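Local atomic coordinates of anabena Tic22 (Anabaena sp., PDB entry 4EV1), a protein that probably acts as a chaperone in protein transport, as a member of the Tic22-like family associated with thylakoids. Residues Gln6-Leu11 / Leu85-Gln90; Val14-Val19 / Thr45-Ser50; Thr20-Leu25 / Val75-Val80; Gly37-Gly42 / Asp98-Leu103; Ser164-Gln169 / Pro211-Arg216. One frame throughout, in Å; residues are numbered along the deposited sequence.

Contact 1 (Gln6-Leu11 / Leu85-Gln90); sequences QIKEKL and LGVIYQ
Tyr89 OH is hydrogen-bonded to both Gln197 NE2 and Glu4 OE2, and this double grip holds the ring that helix 6-11 packs against. With CG anti to the backbone N (chi1 173°), the Tyr89 ring reaches over toward that helix. Leu11 CD1 lies over one ring face, 3.9 Å from the centroid, in a CH-pi contact, while Ile7 CG2 comes within 3.9 Å of Tyr89 CE2 at the far end of the ring. The other methyl of Leu11, CD2, meets Leu85 CD2 at 4.0 Å.

Lys8 works along the other flank. Its CD sits 3.4 Å from Gln90 NE2, and CE runs beside Val87 CG2 at 4.1 Å before the chain bends so that NZ forms a salt bridge with Asp12. Shortening Lys8 to an alanine would probably cost Asp12 this charge partner and uncover the flanks of Val87 and Gln90.

Between these two groups the backbones close in at Gly86, whose CA lies 4.2 Å from Lys8 CA; a side chain on Gly86 would run into Lys8 O. The axes of the two segments approach to 7.6 Å at an angle of 139°.

Leu193 of helix 189-198 touches Ile7, Leu11 and Tyr89, whereas Leu85 and Ile88 turn helix 85-94 onto Ile16 of strand 15-20 and Phe106 of strand 102-107.

Contact 2 (Val14-Val19 / Thr45-Ser50); sequences VPIYLV and TGAYMS
Backbone hydrogen bonds join Tyr17 and Tyr48 as an antiparallel hydrogen-bonded pair. Tyr17 N gives a nearly straight bond (172°) of 2.8 Å to Tyr48 O; the return bond, Tyr48 N to Tyr17 O at 3.0 Å, is more bent (140°).

Water replaces direct pairing beyond this bridge. One molecule donates to Pro15 O and Met49 O. Another accepts from Val19 N and donates to Gly46 O and to Thr45 OG1, which also bonds to Leu27 O.

Among apolar contacts, Ala47 CB is caught between two branches, Ile16 CG2 at 3.5 Å, a tight approach, and Leu18 CD2 at 3.5 Å. Met49 curls back, bent at chi2 and chi3, to bring SD within 3.6 Å of Ile16 CD1 and CE up to Val14 CG1.

The aromatic rings meet backbone oxygens at their edges: Met49 O lies 3.5 Å from Tyr17 CE2, and Tyr17 O borders the Tyr48 ring. Tyr17 OH bonds to Ser215 OG, and an alanine in place of this tyrosine is likely to leave that serine without this partner and open a gap beside Met49 and Ser50.

A single beta bridge, with strands crossing at 140°, thus joins the 15-20/79-84 pair to the mixed sheet of 43-48, just before Ser50 N-caps helix 51-63.

Contact 3 (Thr20-Leu25 / Val75-Val80); sequences TNEKGL and VKSLQV
Thr20 and Gln79 form an antiparallel hydrogen-bonded pair. Thr20 N reaches Gln79 O at 2.8 Å (170°) and Gln79 N returns to Thr20 O at 2.9 Å (156°). Past this pair come CA-H...O approaches, Leu78 CA to Thr20 O at 3.3 Å and Asn21 CA to Ser77 O. Type I turns run from Asn21 to Gly24 and from Val75 to Leu78.

Thr20 OG1 donates to Asn21 O at 2.7 Å, in the carbonyl plane on a lone pair, and has a second partner in Thr81 OG1. Asn21 O also takes Gly24 N, while Asn21 OD1 receives Leu25 N at 3.1 Å from above the amide carbonyl plane, with weaker help from Lys23 N. Gln79 CG lies between its backbone N and carbonyl carbon (chi1 68°), which carries the chain over Asn21 and Glu22, CG 3.8 Å from Thr20 OG1 and OE1 3.6 Å from Glu22 CA. Leu78 CD2 rests on Thr20 O.

With Asn21 N bonded to Leu25 O and Gly24 at positive phi, residues 21-25 form a type I turn with a G1 beta bulge, and the Thr20-Gln79 bridge ends the two-stranded antiparallel pairing of 15-20 with 79-84.

Contact 4 (Gly37-Gly42 / Asp98-Leu103); sequences GQKAGG and DPNRLL
Gly42 N donates to Arg101 O at 2.8 Å with an N-H...O angle of 154°. The donor lies in the carbonyl plane and uses a lone pair of Arg101 O. Gly41 N points to Pro99 O at 3.0 Å, but that oxygen is crowded in the model and this bond is less certain. Gly42 is also backbone-bonded to Leu31 in the adjoining loop.

On the other segment, a type I turn from Asp98 to Arg101 is closed by Arg101 N to Asp98 O at 3.2 Å. Asp98 OD1 takes a weak bond from Asn100 N. The ammonium of Lys39 finds its acceptor outside, in Leu31 O, leaving the base of the side chain to cover the turn: Lys39 CB is 4.2 Å from Pro99 CB.

Few side chains cross. Leu103, its CG anti to the carbonyl carbon (chi1 -58°), sends CD1 to within 3.7 Å of Ala40 O and 4.0 Å of Gly41 CA, a methyl-to-backbone contact. A side chain on Gly41 would collide with that methyl group, and one on Gly42 would strike Asn100 O, so the loop can lie this close because both are glycines.

Leu103 is itself backbone-bonded to Ser43 and Thr45. The contact therefore sits at the head of a parallel strand pair, 43-48 beside 102-107, where the loop and the turn that lead into these strands meet at the surface of the mixed sheet.

Contact 5 (Ser164-Gln169 / Pro211-Arg216); sequences SKQDAQ and PSPESR. With EDO (1,2-ethanediol), chain G.
Two helix starts meet here, Ser164 and Ser212 at their N-cap positions, joined by an end-on salt bridge between Asp167 and Arg216. Asp167 CG, anti to the carbonyl carbon (chi1 -73°), faces the arginine. Arg216 spends one nitrogen on each carboxylate oxygen: NH1 to OD2 of Asp167 at 2.9 Å (165°), and NH2 to Asp167 OD1 at 3.2 Å. The two flat groups are turned 57° apart, so OD2 lies in the guanidinium plane while NH1 approaches from above the carboxylate. NH1 of Arg216 serves a second acceptor, Pro211 O, at 2.9 Å, and the three bonds together fix the group's rotation. Pro213 CA lies over one face of the guanidinium, toward its rim.

The Pro213 ring fills the space between the helices. Its CD is 3.5 Å from Asp167 OD2 and 3.9 Å from Ser164 CB, and Pro213 CG meets Gln166 NE2. That amide nitrogen in turn donates to Ser164 OG at 3.2 Å, a hydroxyl also bonded to Glu112.

Ser212 OG accepts from Ser215 N at 3.1 Å, a capping bond for helix 213-220. An ethanediol molecule, probably from the crystallisation liquor, donates from O1 to Glu214 OE1; its fit against Ser212 is doubtful.

Helix 165-175 packs on strands 134-139, 156-162 and 183-188, whereas Pro211 and Ser215 touch Pro15 of strand 15-20: a bidentate acid-arginine bridge between two helix N termini.

In the fold
From the N terminus, contact 1 closes the first large loop, bringing helix 4-11 back to helix 85-94. Contacts 2 and 3 both lie within it and cross each other, strand 15-20 being shared between partners on strands 43-48 and 79-84. Contact 4 opens inside that loop but closes beyond it, crossing contacts 1, 2 and 3; Thr45 N to Leu103 O links it to contact 2 through neighbouring strands. Leu85 N meets Val14 O, joining contacts 1 and 2. Contact 5 follows in series, closing its own loop between helices 165-175 and 213-220, about 34 Å from contact 4 between centres, yet its segment 211-216 touches contact 2 along strand 15-20.

Contact 1 (Gln6-Leu11 / Leu85-Gln90)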
# COMPACT_ATOMS: atom_id res chain seq x y z
N GLN A 6 10.06 -13.47 4.30
CA GLN A 6 9.08 -13.79 3.27
C GLN A 6 7.98 -12.73 3.16
O GLN A 6 7.58 -12.39 2.06
CB GLN A 6 8.44 -15.15 3.52
CG GLN A 6 9.41 -16.29 3.25
CD GLN A 6 8.86 -17.65 3.70
OE1 GLN A 6 8.35 -17.78 4.82
NE2 GLN A 6 8.97 -18.64 2.83
N ILE A 7 7.47 -12.26 4.30
CA ILE A 7 6.45 -11.22 4.34
C ILE A 7 7.02 -9.92 3.73
O ILE A 7 6.36 -9.31 2.89
CB ILE A 7 5.92 -10.98 5.78
CG1 ILE A 7 5.17 -12.21 6.28
CG2 ILE A 7 5.02 -9.79 5.85
CD1 ILE A 7 4.52 -12.05 7.66
N LYS A 8 8.25 -9.56 4.10
CA LYS A 8 8.88 -8.36 3.52
C LYS A 8 8.96 -8.46 1.99
O LYS A 8 8.63 -7.51 1.30
CB LYS A 8 10.27 -8.08 4.14
CG LYS A 8 11.18 -7.18 3.27
CD LYS A 8 12.42 -6.75 3.98
CE LYS A 8 13.18 -5.63 3.25
NZ LYS A 8 13.52 -5.96 1.82
N GLU A 9 9.34 -9.62 1.46
CA GLU A 9 9.50 -9.75 0.01
C GLU A 9 8.18 -9.67 -0.75
O GLU A 9 8.17 -9.24 -1.89
CB GLU A 9 10.18 -11.07 -0.35
CG GLU A 9 11.64 -11.12 0.02
CD GLU A 9 12.23 -12.53 -0.15
OE1 GLU A 9 11.63 -13.35 -0.90
OE2 GLU A 9 13.29 -12.79 0.47
N LYS A 10 7.09 -10.10 -0.11
CA LYS A 10 5.75 -9.98 -0.69
C LYS A 10 5.35 -8.51 -0.71
O LYS A 10 4.90 -7.99 -1.72
CB LYS A 10 4.71 -10.82 0.07
CG LYS A 10 4.84 -12.36 -0.15
CD LYS A 10 3.68 -13.08 0.44
CE LYS A 10 3.81 -14.58 0.29
NZ LYS A 10 3.96 -14.94 -1.12
N LEU A 11 5.51 -7.85 0.43
CA LEU A 11 5.20 -6.42 0.55
C LEU A 11 6.05 -5.55 -0.39
O LEU A 11 5.58 -4.50 -0.87
CB LEU A 11 5.39 -5.96 1.99
CG LEU A 11 4.46 -6.54 3.03
CD1 LEU A 11 4.84 -6.11 4.48
CD2 LEU A 11 3.00 -6.22 2.70
N LEU A 85 7.36 -1.29 -0.04
CA LEU A 85 6.56 -1.35 1.19
C LEU A 85 7.15 -2.22 2.27
O LEU A 85 7.06 -1.87 3.44
CB LEU A 85 5.13 -1.77 0.88
CG LEU A 85 4.16 -1.99 2.04
CD1 LEU A 85 3.94 -0.70 2.86
CD2 LEU A 85 2.86 -2.45 1.41
N GLY A 86 7.83 -3.31 1.88
CA GLY A 86 8.48 -4.19 2.87
C GLY A 86 9.60 -3.57 3.64
O GLY A 86 9.80 -3.88 4.81
N VAL A 87 10.30 -2.60 3.03
CA VAL A 87 11.33 -1.85 3.73
C VAL A 87 10.73 -1.00 4.84
O VAL A 87 11.24 -0.95 5.95
CB VAL A 87 12.10 -0.95 2.75
CG1 VAL A 87 13.11 -0.09 3.48
CG2 VAL A 87 12.82 -1.84 1.68
N ILE A 88 9.63 -0.31 4.55
CA ILE A 88 8.91 0.42 5.57
C ILE A 88 8.36 -0.49 6.66
O ILE A 88 8.50 -0.17 7.84
CB ILE A 88 7.79 1.28 4.91
CG1 ILE A 88 8.41 2.33 3.98
CG2 ILE A 88 6.94 1.97 5.99
CD1 ILE A 88 7.38 3.16 3.24
N TYR A 89 7.70 -1.58 6.28
CA TYR A 89 7.22 -2.59 7.23
C TYR A 89 8.37 -3.02 8.18
O TYR A 89 8.27 -2.93 9.41
CB TYR A 89 6.72 -3.82 6.46
CG TYR A 89 6.35 -5.01 7.35
CD1 TYR A 89 5.25 -4.95 8.19
CD2 TYR A 89 7.12 -6.17 7.35
CE1 TYR A 89 4.91 -6.04 9.01
CE2 TYR A 89 6.81 -7.25 8.15
CZ TYR A 89 5.70 -7.20 8.97
OH TYR A 89 5.40 -8.29 9.76
N GLN A 90 9.48 -3.44 7.58
CA GLN A 90 10.64 -3.91 8.34
C GLN A 90 11.17 -2.84 9.27
O GLN A 90 11.42 -3.09 10.45
CB GLN A 90 11.72 -4.41 7.37
CG GLN A 90 12.99 -4.90 8.05
CD GLN A 90 14.04 -5.27 7.04
OE1 GLN A 90 14.66 -4.41 6.39
NE2 GLN A 90 14.23 -6.56 6.87

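Contact 2 (Val14-Val19 / Thr45-Ser50)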
# COMPACT_ATOMS: atom_id res chain seq x y z
N VAL A 14 5.22 -3.68 -3.77
CA VAL A 14 4.39 -2.48 -3.78
C VAL A 14 5.29 -1.28 -3.50
O VAL A 14 5.89 -1.21 -2.42
CB VAL A 14 3.30 -2.59 -2.71
CG1 VAL A 14 2.39 -1.39 -2.71
CG2 VAL A 14 2.47 -3.90 -2.90
N PRO A 15 5.37 -0.34 -4.43
CA PRO A 15 6.11 0.89 -4.11
C PRO A 15 5.25 1.89 -3.31
O PRO A 15 4.06 2.03 -3.54
CB PRO A 15 6.47 1.46 -5.48
CG PRO A 15 5.41 1.01 -6.36
CD PRO A 15 4.83 -0.31 -5.80
N ILE A 16 5.89 2.58 -2.38
CA ILE A 16 5.26 3.58 -1.58
C ILE A 16 6.00 4.85 -1.94
O ILE A 16 7.22 4.84 -2.08
CB ILE A 16 5.45 3.26 -0.09
CG1 ILE A 16 4.82 1.88 0.23
CG2 ILE A 16 4.88 4.40 0.81
CD1 ILE A 16 3.32 1.78 0.10
N TYR A 17 5.30 5.96 -2.09
CA TYR A 17 5.96 7.24 -2.48
C TYR A 17 6.05 8.21 -1.27
O TYR A 17 5.07 8.52 -0.66
CB TYR A 17 5.18 7.83 -3.64
CG TYR A 17 5.10 6.84 -4.78
CD1 TYR A 17 6.21 6.59 -5.57
CD2 TYR A 17 3.95 6.13 -5.03
CE1 TYR A 17 6.16 5.67 -6.60
CE2 TYR A 17 3.90 5.19 -6.07
CZ TYR A 17 5.03 4.96 -6.84
OH TYR A 17 5.01 4.05 -7.89
N LEU A 18 7.27 8.59 -0.90
CA LEU A 18 7.55 9.45 0.19
C LEU A 18 7.93 10.81 -0.36
O LEU A 18 8.46 10.89 -1.49
CB LEU A 18 8.69 8.90 1.01
CG LEU A 18 8.44 7.56 1.73
CD1 LEU A 18 9.63 7.30 2.68
CD2 LEU A 18 7.05 7.53 2.49
N VAL A 19 7.56 11.85 0.36
CA VAL A 19 8.05 13.20 0.08
C VAL A 19 9.33 13.42 0.87
O VAL A 19 9.34 13.40 2.13
CB VAL A 19 7.01 14.28 0.39
CG1 VAL A 19 7.63 15.69 0.21
CG2 VAL A 19 5.80 14.14 -0.50
N THR A 45 5.60 10.99 9.03
CA THR A 45 5.63 11.33 7.61
C THR A 45 4.43 10.76 6.86
O THR A 45 3.87 9.70 7.20
CB THR A 45 6.97 10.91 6.92
OG1 THR A 45 7.10 11.57 5.65
CG2 THR A 45 7.07 9.38 6.73
N GLY A 46 4.06 11.46 5.80
CA GLY A 46 2.90 11.08 5.03
C GLY A 46 3.26 10.34 3.79
O GLY A 46 3.79 10.98 2.84
N ALA A 47 2.94 9.03 3.75
CA ALA A 47 3.28 8.15 2.64
C ALA A 47 2.09 8.11 1.66
O ALA A 47 0.94 8.34 2.06
CB ALA A 47 3.68 6.73 3.12
N TYR A 48 2.38 7.83 0.40
CA TYR A 48 1.39 7.83 -0.67
C TYR A 48 1.44 6.54 -1.47
O TYR A 48 2.53 6.07 -1.86
CB TYR A 48 1.65 8.99 -1.63
CG TYR A 48 1.43 10.37 -1.04
CD1 TYR A 48 2.47 11.03 -0.36
CD2 TYR A 48 0.23 11.02 -1.17
CE1 TYR A 48 2.30 12.32 0.20
CE2 TYR A 48 0.04 12.31 -0.61
CZ TYR A 48 1.07 12.94 0.07
OH TYR A 48 0.90 14.19 0.62
N MET A 49 0.26 6.06 -1.82
CA MET A 49 0.11 4.93 -2.74
C MET A 49 0.25 5.40 -4.16
O MET A 49 0.60 4.57 -5.03
CB MET A 49 -1.25 4.28 -2.56
CG MET A 49 -1.42 3.63 -1.15
SD MET A 49 -0.07 2.61 -0.58
CE MET A 49 -0.05 1.41 -1.82
N SER A 50 0.02 6.71 -4.38
CA SER A 50 0.10 7.32 -5.73
C SER A 50 1.24 8.33 -5.85
O SER A 50 1.30 9.32 -5.10
CB SER A 50 -1.21 8.05 -6.07
OG SER A 50 -1.00 9.02 -7.08
O HOH W 1 1.90 2.21 -5.20
O HOH W 2 6.47 11.36 2.89

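Contact 3 (Thr20-Leu25 / Val75-Val80)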
# COMPACT_ATOMS: atom_id res chain seq x y z
N THR A 20 10.41 13.63 0.14
CA THR A 20 11.77 13.61 0.73
C THR A 20 12.64 14.72 0.23
O THR A 20 12.28 15.36 -0.75
CB THR A 20 12.50 12.30 0.48
OG1 THR A 20 12.99 12.25 -0.86
CG2 THR A 20 11.62 11.07 0.72
N ASN A 21 13.79 14.96 0.88
CA ASN A 21 14.80 15.82 0.27
C ASN A 21 15.55 15.03 -0.80
O ASN A 21 15.19 13.86 -1.13
CB ASN A 21 15.74 16.50 1.32
CG ASN A 21 16.68 15.53 2.01
OD1 ASN A 21 16.75 14.36 1.66
ND2 ASN A 21 17.42 16.03 2.98
N GLU A 22 16.59 15.63 -1.35
CA GLU A 22 17.34 15.02 -2.44
C GLU A 22 18.15 13.78 -1.97
O GLU A 22 18.56 12.97 -2.77
CB GLU A 22 18.24 16.06 -3.13
CG GLU A 22 19.56 16.34 -2.39
CD GLU A 22 19.45 17.25 -1.14
OE1 GLU A 22 18.33 17.65 -0.72
OE2 GLU A 22 20.55 17.56 -0.59
N LYS A 23 18.38 13.64 -0.66
CA LYS A 23 19.01 12.42 -0.11
C LYS A 23 18.03 11.39 0.46
O LYS A 23 18.42 10.42 1.11
CB LYS A 23 20.04 12.82 0.94
CG LYS A 23 21.13 13.78 0.35
CD LYS A 23 22.16 14.21 1.37
CE LYS A 23 23.37 13.28 1.35
NZ LYS A 23 24.46 13.75 2.26
N GLY A 24 16.74 11.55 0.20
CA GLY A 24 15.76 10.57 0.68
C GLY A 24 15.28 10.67 2.13
O GLY A 24 14.58 9.78 2.61
N LEU A 25 15.61 11.76 2.79
CA LEU A 25 15.17 12.02 4.17
C LEU A 25 13.73 12.49 4.07
O LEU A 25 13.46 13.46 3.39
CB LEU A 25 16.05 13.09 4.79
CG LEU A 25 15.93 13.48 6.27
CD1 LEU A 25 15.68 12.29 7.21
CD2 LEU A 25 17.21 14.28 6.73
N VAL A 75 11.11 23.54 0.69
CA VAL A 75 10.52 23.26 -0.62
C VAL A 75 11.54 23.24 -1.77
O VAL A 75 11.30 22.61 -2.77
CB VAL A 75 9.36 24.26 -0.99
CG1 VAL A 75 8.27 24.20 0.07
CG2 VAL A 75 9.88 25.71 -1.18
N LYS A 76 12.68 23.91 -1.61
CA LYS A 76 13.65 24.01 -2.70
C LYS A 76 14.20 22.64 -3.19
O LYS A 76 14.50 22.49 -4.38
CB LYS A 76 14.82 24.89 -2.30
CG LYS A 76 14.48 26.40 -2.18
CD LYS A 76 15.59 27.12 -1.43
CE LYS A 76 15.56 28.66 -1.63
NZ LYS A 76 16.96 29.19 -1.64
N SER A 77 14.30 21.68 -2.28
CA SER A 77 14.84 20.33 -2.58
C SER A 77 13.87 19.16 -2.41
O SER A 77 14.30 17.99 -2.40
CB SER A 77 16.05 20.10 -1.68
OG SER A 77 17.17 20.81 -2.22
N LEU A 78 12.57 19.41 -2.36
CA LEU A 78 11.60 18.30 -2.20
C LEU A 78 11.36 17.53 -3.48
O LEU A 78 11.25 18.12 -4.55
CB LEU A 78 10.27 18.84 -1.73
CG LEU A 78 10.18 19.29 -0.32
CD1 LEU A 78 8.75 19.74 -0.10
CD2 LEU A 78 10.61 18.19 0.67
N GLN A 79 11.24 16.21 -3.36
CA GLN A 79 10.98 15.32 -4.44
C GLN A 79 10.29 14.06 -3.89
O GLN A 79 10.21 13.85 -2.68
CB GLN A 79 12.26 14.92 -5.12
CG GLN A 79 13.22 14.02 -4.24
CD GLN A 79 14.47 13.62 -5.00
OE1 GLN A 79 15.29 14.46 -5.35
NE2 GLN A 79 14.61 12.33 -5.29
N VAL A 80 9.82 13.24 -4.80
CA VAL A 80 9.22 11.99 -4.46
C VAL A 80 10.32 10.93 -4.53
O VAL A 80 11.04 10.87 -5.54
CB VAL A 80 8.11 11.60 -5.45
CG1 VAL A 80 7.49 10.21 -5.07
CG2 VAL A 80 7.01 12.65 -5.48

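Contact 4 (Gly37-Gly42 / Asp98-Leu103)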
# COMPACT_ATOMS: atom_id res chain seq x y z
N GLY A 37 5.51 12.79 29.83
CA GLY A 37 6.82 13.03 29.23
C GLY A 37 7.45 11.91 28.41
O GLY A 37 8.53 12.11 27.89
N GLN A 38 6.80 10.74 28.30
CA GLN A 38 7.23 9.68 27.35
C GLN A 38 6.65 9.85 25.93
O GLN A 38 5.73 10.63 25.73
CB GLN A 38 6.84 8.29 27.84
CG GLN A 38 7.99 7.35 28.07
CD GLN A 38 8.71 7.67 29.33
OE1 GLN A 38 8.09 7.84 30.38
NE2 GLN A 38 10.02 7.76 29.26
N LYS A 39 7.18 9.06 24.98
CA LYS A 39 6.77 9.06 23.55
C LYS A 39 6.39 7.68 22.99
O LYS A 39 6.90 6.64 23.41
CB LYS A 39 7.84 9.70 22.66
CG LYS A 39 7.57 11.18 22.26
CD LYS A 39 8.82 11.91 21.70
CE LYS A 39 8.55 13.40 21.42
NZ LYS A 39 9.17 13.88 20.13
N ALA A 40 5.48 7.68 22.03
CA ALA A 40 5.18 6.48 21.27
C ALA A 40 5.28 6.89 19.81
O ALA A 40 4.33 6.68 19.04
CB ALA A 40 3.78 5.95 21.60
N GLY A 41 6.44 7.49 19.47
CA GLY A 41 6.70 8.20 18.20
C GLY A 41 7.60 9.44 18.34
O GLY A 41 7.36 10.29 19.18
N GLY A 42 8.64 9.59 17.50
CA GLY A 42 9.39 10.86 17.38
C GLY A 42 8.90 11.87 16.33
O GLY A 42 8.84 13.07 16.56
N ASP A 98 12.42 2.42 19.85
CA ASP A 98 13.02 3.75 19.82
C ASP A 98 11.82 4.67 19.98
O ASP A 98 10.87 4.56 19.20
CB ASP A 98 13.82 3.96 18.54
CG ASP A 98 14.39 5.37 18.37
OD1 ASP A 98 14.46 6.18 19.34
OD2 ASP A 98 14.80 5.67 17.21
N PRO A 99 11.78 5.47 21.06
CA PRO A 99 10.55 6.23 21.30
C PRO A 99 10.45 7.41 20.32
O PRO A 99 9.32 7.87 19.99
CB PRO A 99 10.69 6.67 22.77
CG PRO A 99 12.19 6.90 22.93
CD PRO A 99 12.86 5.85 22.00
N ASN A 100 11.63 7.86 19.87
CA ASN A 100 11.78 8.79 18.75
C ASN A 100 11.70 8.18 17.32
O ASN A 100 12.16 8.77 16.34
CB ASN A 100 13.07 9.57 18.96
CG ASN A 100 13.01 10.49 20.19
OD1 ASN A 100 12.82 11.71 20.07
ND2 ASN A 100 13.17 9.90 21.38
N ARG A 101 11.09 7.01 17.20
CA ARG A 101 10.91 6.33 15.91
C ARG A 101 10.09 7.18 14.93
O ARG A 101 9.27 8.00 15.33
CB ARG A 101 10.23 4.97 16.10
CG ARG A 101 8.77 5.07 16.59
CD ARG A 101 8.33 3.86 17.42
NE ARG A 101 7.73 2.78 16.65
CZ ARG A 101 7.77 2.67 15.32
NH1 ARG A 101 7.19 1.63 14.74
NH2 ARG A 101 8.41 3.57 14.58
N LEU A 102 10.35 7.00 13.64
CA LEU A 102 9.54 7.60 12.59
C LEU A 102 8.29 6.75 12.34
O LEU A 102 8.39 5.55 12.07
CB LEU A 102 10.34 7.74 11.27
CG LEU A 102 9.59 8.28 10.02
CD1 LEU A 102 9.13 9.72 10.23
CD2 LEU A 102 10.51 8.21 8.78
N LEU A 103 7.13 7.39 12.34
CA LEU A 103 5.88 6.76 12.00
C LEU A 103 5.47 7.18 10.58
O LEU A 103 5.91 8.19 10.10
CB LEU A 103 4.81 7.14 13.01
CG LEU A 103 5.15 6.77 14.47
CD1 LEU A 103 3.99 7.11 15.41
CD2 LEU A 103 5.46 5.28 14.59

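Contact 5 (Ser164-Gln169 / Pro211-Arg216)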
# COMPACT_ATOMS: atom_id res chain seq x y z
N SER A 164 -5.37 -2.03 -7.07
CA SER A 164 -6.26 -1.30 -7.92
C SER A 164 -7.49 -2.10 -8.38
O SER A 164 -7.36 -3.17 -8.97
CB SER A 164 -5.49 -0.78 -9.12
OG SER A 164 -6.36 0.03 -9.84
N LYS A 165 -8.66 -1.56 -8.13
CA LYS A 165 -9.90 -2.23 -8.44
C LYS A 165 -10.05 -2.58 -9.90
O LYS A 165 -10.54 -3.60 -10.20
CB LYS A 165 -11.08 -1.45 -7.95
CG LYS A 165 -12.34 -2.19 -8.01
CD LYS A 165 -13.40 -1.25 -8.14
CE LYS A 165 -14.29 -1.64 -9.24
NZ LYS A 165 -15.35 -2.45 -8.64
N GLN A 166 -9.59 -1.71 -10.78
CA GLN A 166 -9.66 -1.95 -12.23
C GLN A 166 -8.92 -3.22 -12.64
O GLN A 166 -9.38 -3.94 -13.52
CB GLN A 166 -9.14 -0.75 -13.04
CG GLN A 166 -7.64 -0.56 -12.92
CD GLN A 166 -7.14 0.78 -13.45
OE1 GLN A 166 -7.12 1.00 -14.67
NE2 GLN A 166 -6.67 1.65 -12.53
N ASP A 167 -7.81 -3.51 -11.98
CA ASP A 167 -7.08 -4.75 -12.24
C ASP A 167 -7.89 -5.97 -11.76
O ASP A 167 -7.87 -7.00 -12.41
CB ASP A 167 -5.72 -4.79 -11.54
CG ASP A 167 -4.71 -3.86 -12.18
OD1 ASP A 167 -4.55 -3.86 -13.43
OD2 ASP A 167 -4.07 -3.13 -11.42
N ALA A 168 -8.56 -5.86 -10.61
CA ALA A 168 -9.44 -6.96 -10.14
C ALA A 168 -10.64 -7.11 -11.08
O ALA A 168 -11.07 -8.25 -11.34
CB ALA A 168 -9.91 -6.74 -8.73
N GLN A 169 -11.19 -6.01 -11.58
CA GLN A 169 -12.37 -6.09 -12.47
C GLN A 169 -11.98 -6.82 -13.74
O GLN A 169 -12.79 -7.56 -14.33
CB GLN A 169 -12.96 -4.72 -12.81
CG GLN A 169 -14.16 -4.28 -11.94
CD GLN A 169 -15.48 -5.00 -12.28
OE1 GLN A 169 -16.24 -5.38 -11.39
NE2 GLN A 169 -15.74 -5.18 -13.58
N PRO A 211 0.67 -4.02 -7.35
CA PRO A 211 0.40 -2.59 -7.30
C PRO A 211 -0.34 -2.04 -8.51
O PRO A 211 -0.65 -2.75 -9.45
CB PRO A 211 1.79 -2.00 -7.20
CG PRO A 211 2.65 -2.97 -7.97
CD PRO A 211 2.07 -4.31 -7.73
N SER A 212 -0.65 -0.76 -8.48
CA SER A 212 -1.50 -0.12 -9.46
C SER A 212 -0.82 -0.11 -10.84
O SER A 212 0.39 -0.31 -10.91
CB SER A 212 -1.71 1.31 -9.05
OG SER A 212 -0.45 2.02 -9.18
N PRO A 213 -1.59 0.08 -11.92
CA PRO A 213 -0.96 0.09 -13.25
C PRO A 213 0.12 1.17 -13.35
O PRO A 213 1.16 0.94 -14.00
CB PRO A 213 -2.12 0.41 -14.21
CG PRO A 213 -3.33 0.02 -13.52
CD PRO A 213 -3.07 0.14 -12.01
N GLU A 214 -0.13 2.30 -12.73
CA GLU A 214 0.82 3.41 -12.75
C GLU A 214 2.13 3.05 -12.06
O GLU A 214 3.21 3.38 -12.55
CB GLU A 214 0.22 4.65 -12.12
CG GLU A 214 -1.00 5.21 -12.86
CD GLU A 214 -2.36 4.46 -12.64
OE1 GLU A 214 -2.50 3.57 -11.77
OE2 GLU A 214 -3.32 4.79 -13.38
N SER A 215 2.05 2.37 -10.92
CA SER A 215 3.25 1.92 -10.19
C SER A 215 4.00 0.83 -10.97
O SER A 215 5.23 0.77 -10.94
CB SER A 215 2.85 1.45 -8.78
OG SER A 215 2.69 2.58 -7.94
N ARG A 216 3.26 -0.08 -11.61
CA ARG A 216 3.89 -1.16 -12.38
C ARG A 216 4.70 -0.55 -13.54
O ARG A 216 5.84 -0.96 -13.76
CB ARG A 216 2.85 -2.13 -12.95
CG ARG A 216 2.19 -2.99 -11.86
CD ARG A 216 1.52 -4.19 -12.48
NE ARG A 216 0.58 -3.87 -13.57
CZ ARG A 216 -0.72 -3.61 -13.41
NH1 ARG A 216 -1.27 -3.54 -12.19
NH2 ARG A 216 -1.51 -3.41 -14.47
C1 EDO G . -1.77 5.53 -9.09
O1 EDO G . -3.08 4.98 -9.06
C2 EDO G . -0.83 4.36 -8.80
O2 EDO G . -0.58 4.08 -7.41